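Local coordinates for ethylbenzene dehydrogenase alpha-subunit (Aromatoleum aromaticum, PDB 2IVF), which belongs to the molybdopterin oxidoreductase family and carries a molybdenum atom, two molybdopterin guanine dinucleotides and an iron/sulfur cluster, at residues Met210-Ser214 / Ile592-Pro596. Sequence-based numbering, arbitrary orientation.
Sequences MDGVS and IRPAP
R593 reaches from its own loop to the end of helix 197-210, passing V213 on the way to D211. Its CB sits against both methyls of V213, 4.0 Å from CG1 and equally far from CG2. The chain then bends at chi3 (62°), and that turn lays the guanidinium over V213: CG2 of V213 rests on one face, off toward the rim, 4.0 Å from CZ of R593. NE turns to a salt bridge with D184, NH1 comes 3.6 Å from OD1 of D211, and at the far end NH2 donates to the backbone O of D211 at 2.9 Å, an oxygen that S183 OG also reaches by a hydrogen bond. The arginine's bond is somewhat bent (N-H...O 140°); the oxygen lies in the guanidinium plane, whereas NH2 stands above the carbonyl plane.

D211, with positive phi, is the C-prime residue of a Schellman motif, in which the amides of D211 and G212 turn back to carbonyls of the helix's last turn, so the arginine meets the chain just where this helix of the molybdopterin oxidoreductase fold stops. The carboxylate of D211 adds a long salt bridge, OD1 to NH2 of R593 at 3.6 Å, its plane 31° from the guanidinium, while OD2 hydrogen-bonds H713.

The other methyl of V213, CG1, touches CD of P594, 3.9 Å away, the ring following a cis peptide bond. P594 also packs on W549 of helix 546-553 and I187 of strand 186-188.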
loop_
_atom_site.group_PDB
_atom_site.type_symbol
_atom_site.label_atom_id
_atom_site.label_comp_id
_atom_site.label_asym_id
_atom_site.label_seq_id
_atom_site.Cartn_x
_atom_site.Cartn_y
_atom_site.Cartn_z
ATOM N N MET A 210 -35.402 4.045 7.509
ATOM C CA MET A 210 -36.224 2.879 7.138
ATOM C C MET A 210 -36.337 1.866 8.267
ATOM O O MET A 210 -37.125 0.883 8.181
ATOM C CB MET A 210 -35.635 2.196 5.905
ATOM C CG MET A 210 -35.699 3.054 4.687
ATOM S SD MET A 210 -35.391 2.117 3.172
ATOM C CE MET A 210 -33.793 1.512 3.379
ATOM N N ASP A 211 -35.585 2.133 9.336
ATOM C CA ASP A 211 -35.363 1.191 10.438
ATOM C C ASP A 211 -34.868 -0.164 9.921
ATOM O O ASP A 211 -35.342 -1.221 10.338
ATOM C CB ASP A 211 -36.627 1.037 11.293
ATOM C CG ASP A 211 -36.370 0.227 12.549
ATOM O OD1 ASP A 211 -35.277 0.382 13.114
ATOM O OD2 ASP A 211 -37.222 -0.605 12.918
ATOM N N GLY A 212 -33.952 -0.108 8.962
ATOM C CA GLY A 212 -33.294 -1.314 8.456
ATOM C C GLY A 212 -32.235 -1.766 9.431
ATOM O O GLY A 212 -32.053 -1.154 10.485
ATOM N N VAL A 213 -31.525 -2.835 9.082
ATOM C CA VAL A 213 -30.566 -3.468 9.959
ATOM C C VAL A 213 -29.193 -3.144 9.422
ATOM O O VAL A 213 -28.961 -3.280 8.224
ATOM C CB VAL A 213 -30.746 -5.000 9.995
ATOM C CG1 VAL A 213 -29.731 -5.595 10.959
ATOM C CG2 VAL A 213 -32.186 -5.352 10.377
ATOM N N SER A 214 -28.319 -2.622 10.280
ATOM C CA SER A 214 -26.954 -2.292 9.870
ATOM C C SER A 214 -25.928 -2.980 10.792
ATOM O O SER A 214 -25.542 -2.436 11.836
ATOM C CB SER A 214 -26.696 -0.785 9.850
ATOM O OG SER A 214 -27.810 -0.028 9.369
ATOM N N ILE A 592 -30.341 -8.665 18.265
ATOM C CA ILE A 592 -30.455 -9.836 17.408
ATOM C C ILE A 592 -31.404 -9.560 16.231
ATOM O O ILE A 592 -32.534 -9.946 16.243
ATOM C CB ILE A 592 -30.880 -11.053 18.227
ATOM C CG1 ILE A 592 -29.769 -11.357 19.244
ATOM C CG2 ILE A 592 -31.121 -12.268 17.285
ATOM C CD1 ILE A 592 -30.183 -12.140 20.430
ATOM N N ARG A 593 -30.880 -8.884 15.217
ATOM C CA ARG A 593 -31.634 -8.459 14.042
ATOM C C ARG A 593 -30.805 -8.769 12.802
ATOM O O ARG A 593 -29.560 -8.736 12.881
ATOM C CB ARG A 593 -31.899 -6.944 14.068
ATOM C CG ARG A 593 -32.680 -6.453 15.254
ATOM C CD ARG A 593 -32.986 -4.962 15.181
ATOM N NE ARG A 593 -33.827 -4.593 14.025
ATOM C CZ ARG A 593 -33.830 -3.380 13.458
ATOM N NH1 ARG A 593 -33.067 -2.397 13.943
ATOM N NH2 ARG A 593 -34.597 -3.126 12.409
ATOM N N PRO A 594 -31.473 -9.136 11.687
ATOM C CA PRO A 594 -32.908 -9.413 11.657
ATOM C C PRO A 594 -33.287 -10.511 12.632
ATOM O O PRO A 594 -32.499 -11.404 12.871
ATOM C CB PRO A 594 -33.176 -9.925 10.234
ATOM C CG PRO A 594 -31.986 -9.653 9.441
ATOM C CD PRO A 594 -30.842 -9.310 10.367
ATOM N N ALA A 595 -34.487 -10.433 13.193
ATOM C CA ALA A 595 -34.923 -11.442 14.127
ATOM C C ALA A 595 -34.786 -12.821 13.428
ATOM O O ALA A 595 -34.952 -12.922 12.201
ATOM C CB ALA A 595 -36.367 -11.175 14.558
ATOM N N PRO A 596 -34.443 -13.877 14.188
ATOM C CA PRO A 596 -34.362 -15.242 13.627
ATOM C C PRO A 596 -35.555 -15.730 12.824
ATOM O O PRO A 596 -35.390 -16.581 11.962
ATOM C CB PRO A 596 -34.137 -16.095 14.874
ATOM C CG PRO A 596 -33.259 -15.195 15.706
ATOM C CD PRO A 596 -34.021 -13.880 15.603
#